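Local coordinates for protein RNA-directed RNA polymerase (Infectious pancreatic necrosis virus, PDB 2YI9) that probably copies the viral genome by RNA-templated RNA synthesis and probably occurs both free and covalently attached to the genomic RNA, at residues Pro62-Thr67 with Thr99-Pro104; Ile125-Gln130 with Lys632-Asp637; Thr397-Asp402 with Asn498-Glu503. One frame throughout, in Å; residues are numbered along the deposited sequence.

Interaction 1. Residues Pro62-Thr67 with Thr99-Pro104; sequences PRAIPT and TTAFYP
P62 meets the aromatic ring of Y103 from above: its CG lies over one face, and its CB comes within 3.7 Å of Y103 CD1. The same two residues share a water, which donates to P62 O and also bonds Y103 OH. At R63 the chain presents its backbone instead, R63 O lying in the plane of the Y103 ring at its edge, 3.4 Å from CD1, while that oxygen accepts a hydrogen bond from Q463. The R63 side chain turns from the contact, and its guanidinium is held elsewhere, by L789 O and the hydroxyl of S456. A64 then sets its methyl against that of A101, with A64 CB 3.8 Å from A101 CB. I65 begins the regular strand pairing. It forms a hydrogen-bonded antiparallel pair with F102, I65 N reaching F102 O at 2.8 Å in a nearly straight bond (172°), and F102 N answering to I65 O. I65 CG1 stands beside the backbone N (chi1 -53°), and from there CD1 extends to the ring of P104. P66 lacks an N-H and falls at the non-hydrogen-bonded pair with A101, so its tertiary amide nitrogen costs the ladder with 100-102 no bond. T67 resumes the ladder, its N donating to T100 O at 2.9 Å. Its OG1 makes a weak hydrogen bond with T100 OG1, whereas CG2 meets the edge of the F102 ring, 3.6 Å from CD2. Strand 65-72, paired on its other side with 92-98, is thus the central member of a three-stranded antiparallel sheet in which 100-102 forms one outer strand.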
ATOM      1  N   PRO A  62     -15.342 -21.383  13.231  1.00 22.55           N
ATOM      2  CA  PRO A  62     -13.905 -21.572  12.961  1.00 22.09           C
ATOM      3  C   PRO A  62     -13.549 -22.786  12.113  1.00 25.91           C
ATOM      4  O   PRO A  62     -14.207 -23.823  12.185  1.00 26.75           O
ATOM      5  CB  PRO A  62     -13.279 -21.623  14.368  1.00 23.63           C
ATOM      6  CG  PRO A  62     -14.392 -22.126  15.248  1.00 27.99           C
ATOM      7  CD  PRO A  62     -15.640 -21.509  14.680  1.00 23.71           C
ATOM      8  N   ARG A  63     -12.508 -22.633  11.303  1.00 18.77           N
ATOM      9  CA  ARG A  63     -11.979 -23.691  10.460  1.00 18.30           C
ATOM     10  C   ARG A  63     -10.616 -24.109  11.022  1.00 23.60           C
ATOM     11  O   ARG A  63      -9.910 -23.304  11.674  1.00 20.87           O
ATOM     12  CB  ARG A  63     -11.899 -23.225   9.000  1.00 18.55           C
ATOM     13  CG  ARG A  63     -13.271 -22.814   8.416  1.00 20.82           C
ATOM     14  CD  ARG A  63     -13.178 -21.632   7.466  1.00 22.29           C
ATOM     15  NE  ARG A  63     -12.663 -20.420   8.125  1.00 22.49           N
ATOM     16  CZ  ARG A  63     -12.449 -19.256   7.520  1.00 28.47           C
ATOM     17  NH1 ARG A  63     -12.692 -19.118   6.217  1.00 14.83           N
ATOM     18  NH2 ARG A  63     -11.946 -18.234   8.199  1.00 18.18           N
ATOM     19  N   ALA A  64     -10.281 -25.389  10.828  1.00 21.61           N
ATOM     20  CA  ALA A  64      -9.062 -26.000  11.362  1.00 20.30           C
ATOM     21  C   ALA A  64      -8.031 -26.254  10.274  1.00 23.73           C
ATOM     22  O   ALA A  64      -8.373 -26.348   9.092  1.00 21.54           O
ATOM     23  CB  ALA A  64      -9.420 -27.302  12.077  1.00 20.72           C
ATOM     24  N   ILE A  65      -6.752 -26.293  10.669  1.00 21.28           N
ATOM     25  CA  ILE A  65      -5.636 -26.516   9.742  1.00 19.57           C
ATOM     26  C   ILE A  65      -4.928 -27.808  10.142  1.00 22.14           C
ATOM     27  O   ILE A  65      -4.595 -27.970  11.320  1.00 19.55           O
ATOM     28  CB  ILE A  65      -4.634 -25.315   9.708  1.00 21.40           C
ATOM     29  CG1 ILE A  65      -5.354 -23.973   9.437  1.00 20.77           C
ATOM     30  CG2 ILE A  65      -3.487 -25.562   8.678  1.00 21.75           C
ATOM     31  CD1 ILE A  65      -4.480 -22.688   9.555  1.00 29.44           C
ATOM     32  N   PRO A  66      -4.652 -28.723   9.175  1.00 20.32           N
ATOM     33  CA  PRO A  66      -3.894 -29.943   9.518  1.00 19.50           C
ATOM     34  C   PRO A  66      -2.509 -29.608  10.061  1.00 24.94           C
ATOM     35  O   PRO A  66      -1.907 -28.591   9.686  1.00 23.61           O
ATOM     36  CB  PRO A  66      -3.789 -30.685   8.173  1.00 20.77           C
ATOM     37  CG  PRO A  66      -4.968 -30.159   7.353  1.00 24.44           C
ATOM     38  CD  PRO A  66      -4.983 -28.688   7.728  1.00 20.47           C
ATOM     39  N   THR A  67      -1.995 -30.469  10.947  1.00 23.21           N
ATOM     40  CA  THR A  67      -0.643 -30.301  11.483  1.00 22.63           C
ATOM     41  C   THR A  67       0.412 -30.477  10.372  1.00 26.18           C
ATOM     42  O   THR A  67       0.118 -31.038   9.310  1.00 23.36           O
ATOM     43  CB  THR A  67      -0.409 -31.239  12.664  1.00 23.89           C
ATOM     44  OG1 THR A  67      -0.781 -32.561  12.278  1.00 23.05           O
ATOM     45  CG2 THR A  67      -1.174 -30.794  13.918  1.00 22.08           C
ATOM     46  N   THR A  99      -2.556 -35.787   9.993  1.00 29.76           N
ATOM     47  CA  THR A  99      -3.794 -36.539  10.225  1.00 30.14           C
ATOM     48  C   THR A  99      -4.756 -35.821  11.169  1.00 33.32           C
ATOM     49  O   THR A  99      -5.927 -36.185  11.241  1.00 35.33           O
ATOM     50  CB  THR A  99      -3.467 -37.940  10.737  1.00 38.84           C
ATOM     51  OG1 THR A  99      -2.716 -37.820  11.952  1.00 42.72           O
ATOM     52  CG2 THR A  99      -2.679 -38.764   9.711  1.00 37.81           C
ATOM     53  N   THR A 100      -4.262 -34.815  11.908  1.00 26.50           N
ATOM     54  CA  THR A 100      -5.047 -34.077  12.894  1.00 24.31           C
ATOM     55  C   THR A 100      -5.071 -32.616  12.524  1.00 25.08           C
ATOM     56  O   THR A 100      -4.046 -32.067  12.127  1.00 24.98           O
ATOM     57  CB  THR A 100      -4.432 -34.284  14.299  1.00 25.27           C
ATOM     58  OG1 THR A 100      -3.051 -33.935  14.237  1.00 26.32           O
ATOM     59  CG2 THR A 100      -4.581 -35.715  14.798  1.00 15.72           C
ATOM     60  N   ALA A 101      -6.228 -31.980  12.651  1.00 20.68           N
ATOM     61  CA  ALA A 101      -6.356 -30.560  12.329  1.00 20.27           C
ATOM     62  C   ALA A 101      -6.751 -29.759  13.561  1.00 21.42           C
ATOM     63  O   ALA A 101      -7.543 -30.222  14.358  1.00 20.86           O
ATOM     64  CB  ALA A 101      -7.348 -30.345  11.179  1.00 20.87           C
ATOM     65  N   PHE A 102      -6.182 -28.557  13.722  1.00 18.54           N
ATOM     66  CA  PHE A 102      -6.450 -27.709  14.886  1.00 17.83           C
ATOM     67  C   PHE A 102      -6.767 -26.295  14.494  1.00 21.56           C
ATOM     68  O   PHE A 102      -6.413 -25.866  13.396  1.00 20.69           O
ATOM     69  CB  PHE A 102      -5.279 -27.754  15.894  1.00 18.44           C
ATOM     70  CG  PHE A 102      -5.079 -29.148  16.456  1.00 19.43           C
ATOM     71  CD1 PHE A 102      -6.031 -29.723  17.296  1.00 20.20           C
ATOM     72  CD2 PHE A 102      -3.982 -29.914  16.076  1.00 20.49           C
ATOM     73  CE1 PHE A 102      -5.875 -31.031  17.769  1.00 23.34           C
ATOM     74  CE2 PHE A 102      -3.816 -31.209  16.557  1.00 21.24           C
ATOM     75  CZ  PHE A 102      -4.767 -31.763  17.404  1.00 21.80           C
ATOM     76  N   TYR A 103      -7.455 -25.571  15.391  1.00 17.79           N
ATOM     77  CA  TYR A 103      -7.803 -24.175  15.171  1.00 17.09           C
ATOM     78  C   TYR A 103      -6.585 -23.303  15.406  1.00 21.02           C
ATOM     79  O   TYR A 103      -5.909 -23.469  16.426  1.00 20.09           O
ATOM     80  CB  TYR A 103      -8.967 -23.726  16.069  1.00 16.94           C
ATOM     81  CG  TYR A 103     -10.216 -24.553  15.863  1.00 18.32           C
ATOM     82  CD1 TYR A 103     -10.911 -24.515  14.657  1.00 19.47           C
ATOM     83  CD2 TYR A 103     -10.696 -25.390  16.867  1.00 20.25           C
ATOM     84  CE1 TYR A 103     -12.047 -25.301  14.451  1.00 20.86           C
ATOM     85  CE2 TYR A 103     -11.858 -26.144  16.689  1.00 21.26           C
ATOM     86  CZ  TYR A 103     -12.528 -26.097  15.477  1.00 27.97           C
ATOM     87  OH  TYR A 103     -13.657 -26.846  15.266  1.00 32.07           O
ATOM     88  N   PRO A 104      -6.264 -22.410  14.449  1.00 16.97           N
ATOM     89  CA  PRO A 104      -5.092 -21.518  14.643  1.00 17.22           C
ATOM     90  C   PRO A 104      -5.371 -20.405  15.653  1.00 21.74           C
ATOM     91  O   PRO A 104      -6.519 -20.007  15.844  1.00 20.61           O
ATOM     92  CB  PRO A 104      -4.860 -20.922  13.248  1.00 17.54           C
ATOM     93  CG  PRO A 104      -6.242 -20.898  12.620  1.00 21.74           C
ATOM     94  CD  PRO A 104      -6.940 -22.157  13.159  1.00 18.11           C
TER
HETATM   95  O   HOH W   1     -15.941 -25.333  13.810  1.00 50.15           O

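Interaction 2. Residues Ile125-Gln130 with Lys632-Asp637; sequences ITLLKQ and KHMSLD
M634 reaches across from helix 632-637 and lays its thioether against three residues of helix 125-130. Its chain runs out extended as far as SD, until a bend at chi3 (86°) turns the terminal methyl toward T126. That methyl, CE, lies 3.5 Å from T126 CG2, the two side chains meeting at a slant. The sulfur touches two other groups. L127 comes in at about a right angle, with CD1 3.9 Å from M634 SD, and Q130 brings the aliphatic part of its chain, CG standing 3.8 Å from the same sulfur. Because the Q130 chain folds back at chi2, its amide is carried off toward H633. There NE2 lies 3.3 Å from H633 CD2, with the amide and imidazole planes only 17° apart although the side chains run roughly perpendicular; the approach is by van der Waals contact. The imidazole also meets the ring of F134, further along the first helix, and Y613 of helix 604-621 packs on M634. With the segment axes 11.2 Å apart and 118° between their N-to-C directions, the interval is bridged mainly by the flexible side chain of M634. No hydrogen bond or salt bridge joins the two segments, so this junction of palm-family and thumb-family sequence relies here on dispersion and shape, with little directional constraint.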
ATOM      1  N   ILE A 125      12.940  12.804  24.610  1.00 20.65           N
ATOM      2  CA  ILE A 125      13.116  13.785  25.683  1.00 22.18           C
ATOM      3  C   ILE A 125      14.453  14.526  25.533  1.00 26.05           C
ATOM      4  O   ILE A 125      14.534  15.714  25.877  1.00 25.08           O
ATOM      5  CB  ILE A 125      12.902  13.159  27.103  1.00 25.43           C
ATOM      6  CG1 ILE A 125      11.470  12.595  27.263  1.00 25.18           C
ATOM      7  CG2 ILE A 125      13.238  14.148  28.255  1.00 27.66           C
ATOM      8  CD1 ILE A 125      10.291  13.550  26.978  1.00 24.13           C
ATOM      9  N   THR A 126      15.483  13.829  25.009  1.00 21.66           N
ATOM     10  CA  THR A 126      16.794  14.435  24.762  1.00 22.38           C
ATOM     11  C   THR A 126      16.623  15.579  23.744  1.00 24.32           C
ATOM     12  O   THR A 126      17.101  16.681  23.988  1.00 23.91           O
ATOM     13  CB  THR A 126      17.828  13.382  24.327  1.00 26.56           C
ATOM     14  OG1 THR A 126      17.864  12.367  25.325  1.00 29.69           O
ATOM     15  CG2 THR A 126      19.219  13.966  24.203  1.00 22.55           C
ATOM     16  N   LEU A 127      15.899  15.322  22.643  1.00 19.94           N
ATOM     17  CA  LEU A 127      15.634  16.355  21.643  1.00 19.48           C
ATOM     18  C   LEU A 127      14.832  17.520  22.258  1.00 21.65           C
ATOM     19  O   LEU A 127      15.192  18.675  22.049  1.00 21.72           O
ATOM     20  CB  LEU A 127      14.938  15.785  20.386  1.00 18.60           C
ATOM     21  CG  LEU A 127      14.568  16.816  19.298  1.00 21.88           C
ATOM     22  CD1 LEU A 127      15.821  17.499  18.740  1.00 21.08           C
ATOM     23  CD2 LEU A 127      13.722  16.176  18.198  1.00 21.65           C
ATOM     24  N   LEU A 128      13.803  17.213  23.064  1.00 18.60           N
ATOM     25  CA  LEU A 128      12.997  18.231  23.750  1.00 19.13           C
ATOM     26  C   LEU A 128      13.886  19.175  24.595  1.00 24.14           C
ATOM     27  O   LEU A 128      13.727  20.398  24.528  1.00 25.49           O
ATOM     28  CB  LEU A 128      11.909  17.575  24.625  1.00 19.04           C
ATOM     29  CG  LEU A 128      11.008  18.548  25.425  1.00 23.54           C
ATOM     30  CD1 LEU A 128      10.197  19.447  24.506  1.00 22.92           C
ATOM     31  CD2 LEU A 128      10.122  17.802  26.420  1.00 24.55           C
ATOM     32  N   LYS A 129      14.837  18.602  25.356  1.00 20.06           N
ATOM     33  CA  LYS A 129      15.765  19.370  26.177  1.00 20.85           C
ATOM     34  C   LYS A 129      16.694  20.227  25.306  1.00 22.62           C
ATOM     35  O   LYS A 129      16.891  21.402  25.611  1.00 20.52           O
ATOM     36  CB  LYS A 129      16.562  18.446  27.109  1.00 24.32           C
ATOM     37  CG  LYS A 129      15.745  17.919  28.279  1.00 36.64           C
ATOM     38  CD  LYS A 129      16.433  16.735  28.953  1.00 41.14           C
ATOM     39  CE  LYS A 129      15.697  16.283  30.186  1.00 48.94           C
ATOM     40  NZ  LYS A 129      16.275  15.031  30.752  1.00 55.81           N
ATOM     41  N   GLN A 130      17.212  19.654  24.197  1.00 19.29           N
ATOM     42  CA  GLN A 130      18.082  20.376  23.254  1.00 18.81           C
ATOM     43  C   GLN A 130      17.331  21.524  22.567  1.00 19.58           C
ATOM     44  O   GLN A 130      17.891  22.595  22.421  1.00 19.37           O
ATOM     45  CB  GLN A 130      18.711  19.411  22.215  1.00 19.05           C
ATOM     46  CG  GLN A 130      19.719  18.427  22.840  1.00 17.29           C
ATOM     47  CD  GLN A 130      20.861  19.092  23.569  1.00 28.48           C
ATOM     48  OE1 GLN A 130      21.117  18.829  24.742  1.00 30.55           O
ATOM     49  NE2 GLN A 130      21.523  20.030  22.938  1.00 18.27           N
ATOM     50  N   LYS A 632      21.102  19.194  14.198  1.00 15.16           N
ATOM     51  CA  LYS A 632      22.470  19.311  13.679  1.00 16.69           C
ATOM     52  C   LYS A 632      23.469  19.126  14.827  1.00 20.56           C
ATOM     53  O   LYS A 632      24.427  18.359  14.683  1.00 19.92           O
ATOM     54  CB  LYS A 632      22.721  20.668  12.995  1.00 19.82           C
ATOM     55  CG  LYS A 632      24.149  20.814  12.463  1.00 20.56           C
ATOM     56  CD  LYS A 632      24.432  22.194  11.835  1.00 26.72           C
ATOM     57  CE  LYS A 632      25.748  22.144  11.090  1.00 39.36           C
ATOM     58  NZ  LYS A 632      25.862  23.168  10.009  1.00 57.55           N
ATOM     59  N   HIS A 633      23.251  19.826  15.957  1.00 17.04           N
ATOM     60  CA  HIS A 633      24.130  19.701  17.119  1.00 18.55           C
ATOM     61  C   HIS A 633      24.221  18.231  17.562  1.00 22.61           C
ATOM     62  O   HIS A 633      25.308  17.741  17.794  1.00 22.34           O
ATOM     63  CB  HIS A 633      23.627  20.558  18.294  1.00 19.17           C
ATOM     64  CG  HIS A 633      24.302  20.224  19.593  1.00 22.85           C
ATOM     65  ND1 HIS A 633      25.581  20.678  19.877  1.00 25.18           N
ATOM     66  CD2 HIS A 633      23.871  19.457  20.622  1.00 24.22           C
ATOM     67  CE1 HIS A 633      25.877  20.200  21.076  1.00 24.51           C
ATOM     68  NE2 HIS A 633      24.878  19.460  21.564  1.00 24.85           N
ATOM     69  N   MET A 634      23.087  17.560  17.680  1.00 20.66           N
ATOM     70  CA  MET A 634      23.029  16.164  18.123  1.00 22.38           C
ATOM     71  C   MET A 634      23.737  15.191  17.191  1.00 25.88           C
ATOM     72  O   MET A 634      24.517  14.381  17.676  1.00 24.51           O
ATOM     73  CB  MET A 634      21.600  15.753  18.403  1.00 25.01           C
ATOM     74  CG  MET A 634      21.041  16.502  19.596  1.00 31.43           C
ATOM     75  SD  MET A 634      19.298  16.178  19.811  1.00 37.52           S
ATOM     76  CE  MET A 634      19.447  14.700  20.763  1.00 34.18           C
ATOM     77  N   SER A 635      23.530  15.311  15.861  1.00 22.43           N
ATOM     78  CA  SER A 635      24.243  14.447  14.929  1.00 22.04           C
ATOM     79  C   SER A 635      25.736  14.767  14.916  1.00 23.66           C
ATOM     80  O   SER A 635      26.513  13.831  14.957  1.00 24.12           O
ATOM     81  CB  SER A 635      23.637  14.486  13.527  1.00 24.81           C
ATOM     82  OG  SER A 635      23.695  15.798  13.018  1.00 40.93           O
ATOM     83  N   LEU A 636      26.141  16.060  14.931  1.00 19.72           N
ATOM     84  CA  LEU A 636      27.568  16.446  14.938  1.00 20.17           C
ATOM     85  C   LEU A 636      28.284  15.990  16.198  1.00 23.54           C
ATOM     86  O   LEU A 636      29.445  15.599  16.131  1.00 23.62           O
ATOM     87  CB  LEU A 636      27.808  17.970  14.749  1.00 20.81           C
ATOM     88  CG  LEU A 636      27.488  18.586  13.368  1.00 27.04           C
ATOM     89  CD1 LEU A 636      27.970  20.012  13.287  1.00 25.72           C
ATOM     90  CD2 LEU A 636      28.077  17.772  12.201  1.00 28.52           C
ATOM     91  N   ASP A 637      27.605  16.077  17.352  1.00 18.76           N
ATOM     92  CA  ASP A 637      28.169  15.668  18.636  1.00 18.28           C
ATOM     93  C   ASP A 637      28.442  14.157  18.619  1.00 21.58           C
ATOM     94  O   ASP A 637      29.483  13.719  19.077  1.00 20.06           O
ATOM     95  CB  ASP A 637      27.209  16.025  19.780  1.00 19.54           C
ATOM     96  CG  ASP A 637      27.740  15.582  21.127  1.00 36.55           C
ATOM     97  OD1 ASP A 637      28.722  16.175  21.593  1.00 40.07           O
ATOM     98  OD2 ASP A 637      27.229  14.574  21.666  1.00 44.67           O
TER

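Interaction 3. Residues Thr397-Asp402 with Asn498-Glu503; sequences TWYSID and NPMTKE. With MG (magnesium ion), chain F.
Y399 and P499 form the apolar heart of the contact. The proline lies over one face of the tyrosine ring in a CH-pi contact, its CG 3.8 Å from the ring centroid and displaced toward the rim. Y399 CG sits beside the backbone N (chi1 -58°), which sends the ring out from strand 397-402 to the 498-501 turn. I401, two residues on, adds CD1 against the same P499 CG at 4.2 Å. M500 makes a Met-aromatic contact, its SD lying 5.1 Å from the Y399 ring centroid and oblique to the ring; separately, M500 CG touches Y399 CE1 at 3.7 Å.

The polar part is a hydrogen bond from N498 ND2 to Y399 OH, 2.8 Å long and close to straight (160°). The hydroxyl lies nearly in the amide plane, while the amide stands almost upright to the ring, 81° between planes. ND2 also donates to D395, and N498 OD1 accepts from M500 N in an Asx turn. The type I turn is closed by T501, at the N-cap, which gives N498 O two bonds, from its backbone N and OG1.

Metal coordination occupies the far end of the strand. D402 OD1 binds magnesium at 2.0 Å alongside four waters, and N389 completes the set; one of the waters also bonds S400 OG and I401 O. This strand lies in the catalytic palm; D402 is consistent with polymerase motif A, and N389 with motif C, which precedes motif A in birnaviruses.

Y399 and I401 thus face the turn, S400 and D402 the ion. Fixed through both its nitrogen and its oxygen, the N498 amide probably has little freedom to flip, which would hold the tyrosine hydroxyl and the turn in a defined relation.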
ATOM      1  N   THR A 397      -8.985  26.903  -5.311  1.00 25.41           N
ATOM      2  CA  THR A 397      -8.925  26.165  -4.045  1.00 24.39           C
ATOM      3  C   THR A 397      -8.357  24.772  -4.280  1.00 26.84           C
ATOM      4  O   THR A 397      -8.686  24.124  -5.274  1.00 26.18           O
ATOM      5  CB  THR A 397     -10.337  26.111  -3.374  1.00 28.65           C
ATOM      6  OG1 THR A 397     -10.962  27.399  -3.418  1.00 26.36           O
ATOM      7  CG2 THR A 397     -10.296  25.618  -1.910  1.00 26.49           C
ATOM      8  N   TRP A 398      -7.492  24.322  -3.365  1.00 22.63           N
ATOM      9  CA  TRP A 398      -6.914  22.982  -3.393  1.00 20.92           C
ATOM     10  C   TRP A 398      -7.655  22.131  -2.362  1.00 24.16           C
ATOM     11  O   TRP A 398      -7.743  22.510  -1.194  1.00 25.55           O
ATOM     12  CB  TRP A 398      -5.421  23.048  -3.077  1.00 18.63           C
ATOM     13  CG  TRP A 398      -4.742  21.712  -2.989  1.00 19.09           C
ATOM     14  CD1 TRP A 398      -4.449  21.011  -1.849  1.00 21.40           C
ATOM     15  CD2 TRP A 398      -4.203  20.942  -4.084  1.00 18.01           C
ATOM     16  NE1 TRP A 398      -3.749  19.863  -2.167  1.00 19.95           N
ATOM     17  CE2 TRP A 398      -3.580  19.802  -3.532  1.00 21.09           C
ATOM     18  CE3 TRP A 398      -4.173  21.119  -5.481  1.00 19.10           C
ATOM     19  CZ2 TRP A 398      -2.906  18.853  -4.325  1.00 19.39           C
ATOM     20  CZ3 TRP A 398      -3.524  20.170  -6.260  1.00 20.03           C
ATOM     21  CH2 TRP A 398      -2.914  19.046  -5.683  1.00 19.84           C
ATOM     22  N   TYR A 399      -8.197  20.991  -2.799  1.00 19.53           N
ATOM     23  CA  TYR A 399      -8.904  20.071  -1.914  1.00 20.21           C
ATOM     24  C   TYR A 399      -8.173  18.764  -1.826  1.00 25.00           C
ATOM     25  O   TYR A 399      -7.843  18.172  -2.851  1.00 23.82           O
ATOM     26  CB  TYR A 399     -10.344  19.800  -2.400  1.00 20.55           C
ATOM     27  CG  TYR A 399     -11.173  21.056  -2.521  1.00 21.43           C
ATOM     28  CD1 TYR A 399     -11.879  21.558  -1.426  1.00 23.21           C
ATOM     29  CD2 TYR A 399     -11.242  21.757  -3.728  1.00 21.42           C
ATOM     30  CE1 TYR A 399     -12.622  22.734  -1.525  1.00 24.40           C
ATOM     31  CE2 TYR A 399     -12.006  22.913  -3.846  1.00 22.00           C
ATOM     32  CZ  TYR A 399     -12.698  23.396  -2.743  1.00 31.02           C
ATOM     33  OH  TYR A 399     -13.422  24.560  -2.851  1.00 31.66           O
ATOM     34  N   SER A 400      -7.934  18.310  -0.608  1.00 22.11           N
ATOM     35  CA  SER A 400      -7.344  17.012  -0.361  1.00 22.08           C
ATOM     36  C   SER A 400      -8.486  16.170   0.204  1.00 26.59           C
ATOM     37  O   SER A 400      -9.069  16.509   1.244  1.00 25.50           O
ATOM     38  CB  SER A 400      -6.187  17.101   0.628  1.00 24.11           C
ATOM     39  OG  SER A 400      -5.696  15.792   0.858  1.00 24.65           O
ATOM     40  N   ILE A 401      -8.868  15.121  -0.545  1.00 21.81           N
ATOM     41  CA  ILE A 401      -9.982  14.246  -0.204  1.00 20.58           C
ATOM     42  C   ILE A 401      -9.463  12.848   0.082  1.00 23.83           C
ATOM     43  O   ILE A 401      -8.557  12.374  -0.606  1.00 24.09           O
ATOM     44  CB  ILE A 401     -11.034  14.271  -1.356  1.00 24.26           C
ATOM     45  CG1 ILE A 401     -11.649  15.685  -1.526  1.00 23.74           C
ATOM     46  CG2 ILE A 401     -12.151  13.188  -1.204  1.00 26.16           C
ATOM     47  CD1 ILE A 401     -11.859  16.076  -2.954  1.00 22.12           C
ATOM     48  N   ASP A 402     -10.034  12.183   1.094  1.00 19.09           N
ATOM     49  CA  ASP A 402      -9.672  10.793   1.376  1.00 17.42           C
ATOM     50  C   ASP A 402     -10.904   9.964   1.367  1.00 19.46           C
ATOM     51  O   ASP A 402     -11.942  10.397   1.861  1.00 19.69           O
ATOM     52  CB  ASP A 402      -9.003  10.638   2.762  1.00 18.80           C
ATOM     53  CG  ASP A 402      -7.632  11.259   2.883  1.00 32.23           C
ATOM     54  OD1 ASP A 402      -6.831  11.126   1.938  1.00 32.85           O
ATOM     55  OD2 ASP A 402      -7.361  11.894   3.912  1.00 41.24           O
ATOM     56  N   ASN A 498     -18.473  21.505  -6.567  1.00 24.40           N
ATOM     57  CA  ASN A 498     -17.424  21.884  -5.626  1.00 23.96           C
ATOM     58  C   ASN A 498     -17.396  20.896  -4.434  1.00 26.79           C
ATOM     59  O   ASN A 498     -18.463  20.594  -3.900  1.00 27.37           O
ATOM     60  CB  ASN A 498     -17.630  23.346  -5.142  1.00 19.09           C
ATOM     61  CG  ASN A 498     -16.519  23.787  -4.234  1.00 32.05           C
ATOM     62  OD1 ASN A 498     -16.519  23.490  -3.039  1.00 30.80           O
ATOM     63  ND2 ASN A 498     -15.480  24.384  -4.800  1.00 24.51           N
ATOM     64  N   PRO A 499     -16.207  20.408  -4.003  1.00 23.04           N
ATOM     65  CA  PRO A 499     -16.155  19.448  -2.884  1.00 23.52           C
ATOM     66  C   PRO A 499     -16.834  19.829  -1.565  1.00 29.76           C
ATOM     67  O   PRO A 499     -17.183  18.929  -0.796  1.00 29.59           O
ATOM     68  CB  PRO A 499     -14.656  19.178  -2.718  1.00 25.11           C
ATOM     69  CG  PRO A 499     -14.087  19.418  -4.086  1.00 29.03           C
ATOM     70  CD  PRO A 499     -14.858  20.618  -4.576  1.00 24.60           C
ATOM     71  N   MET A 500     -17.070  21.138  -1.324  1.00 26.43           N
ATOM     72  CA  MET A 500     -17.716  21.623  -0.092  1.00 26.69           C
ATOM     73  C   MET A 500     -19.247  21.623  -0.158  1.00 34.46           C
ATOM     74  O   MET A 500     -19.889  22.019   0.811  1.00 35.94           O
ATOM     75  CB  MET A 500     -17.217  23.036   0.280  1.00 28.19           C
ATOM     76  CG  MET A 500     -15.707  23.135   0.464  1.00 31.14           C
ATOM     77  SD  MET A 500     -14.970  21.818   1.482  1.00 35.41           S
ATOM     78  CE  MET A 500     -15.583  22.299   3.125  1.00 32.12           C
ATOM     79  N   THR A 501     -19.834  21.197  -1.287  1.00 30.42           N
ATOM     80  CA  THR A 501     -21.283  21.230  -1.486  1.00 29.84           C
ATOM     81  C   THR A 501     -21.936  19.881  -1.241  1.00 34.39           C
ATOM     82  O   THR A 501     -21.265  18.843  -1.280  1.00 33.40           O
ATOM     83  CB  THR A 501     -21.620  21.762  -2.899  1.00 30.25           C
ATOM     84  OG1 THR A 501     -21.176  20.810  -3.876  1.00 26.82           O
ATOM     85  CG2 THR A 501     -21.021  23.163  -3.178  1.00 24.59           C
ATOM     86  N   LYS A 502     -23.270  19.898  -1.048  1.00 31.83           N
ATOM     87  CA  LYS A 502     -24.081  18.704  -0.870  1.00 32.54           C
ATOM     88  C   LYS A 502     -24.044  17.836  -2.138  1.00 36.12           C
ATOM     89  O   LYS A 502     -24.057  16.608  -2.029  1.00 36.96           O
ATOM     90  CB  LYS A 502     -25.531  19.059  -0.498  1.00 35.89           C
ATOM     91  CG  LYS A 502     -26.265  17.853   0.094  1.00 54.81           C
ATOM     92  CD  LYS A 502     -27.745  18.089   0.346  1.00 70.87           C
ATOM     93  CE  LYS A 502     -28.375  16.905   1.050  1.00 79.48           C
ATOM     94  NZ  LYS A 502     -28.608  15.763   0.125  1.00 83.15           N
ATOM     95  N   GLU A 503     -23.968  18.471  -3.331  1.00 30.71           N
ATOM     96  CA  GLU A 503     -23.906  17.751  -4.613  1.00 30.41           C
ATOM     97  C   GLU A 503     -22.659  16.862  -4.695  1.00 30.52           C
ATOM     98  O   GLU A 503     -22.720  15.781  -5.264  1.00 29.87           O
ATOM     99  CB  GLU A 503     -24.015  18.693  -5.823  1.00 32.04           C
ATOM    100  CG  GLU A 503     -25.389  19.338  -6.005  1.00 42.23           C
ATOM    101  CD  GLU A 503     -25.793  20.408  -5.001  1.00 59.62           C
ATOM    102  OE1 GLU A 503     -24.898  21.055  -4.408  1.00 48.53           O
ATOM    103  OE2 GLU A 503     -27.012  20.570  -4.775  1.00 58.50           O
TER
HETATM  104 MG    MG F1793      -4.950  11.927   1.734  1.00 28.49          MG
HETATM  105  O   HOH W   2      -5.974  13.099   0.169  1.00 20.35           O
HETATM  106  O   HOH W   3      -5.291  13.396   3.169  1.00 25.59           O
HETATM  107  O   HOH W   4      -4.056  10.547   3.282  1.00 24.44           O
HETATM  108  O   HOH W   5      -3.149  12.764   1.287  1.00 28.20           O

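Following the chain from the N terminus, interaction 1 closes first: 31 residues separate its two segments, taking in the rest of strand 65-72 and strand 92-98, before the chain returns as 100-102, completing a small antiparallel sheet. Soon afterwards helix 125-137 opens interaction 2, which is not closed until helix 625-645, some 500 residues later, joining palm-family to thumb-family sequence. Within that long span lies interaction 3, which ties magnesium-binding strand 397-403 to the turn before helix 502-505. Interaction 1 is in series with both others, and no two cross. The sites are well separated: interactions 1 and 3 lie on opposite sides of the chain's centre, their own centres about 50 Å apart.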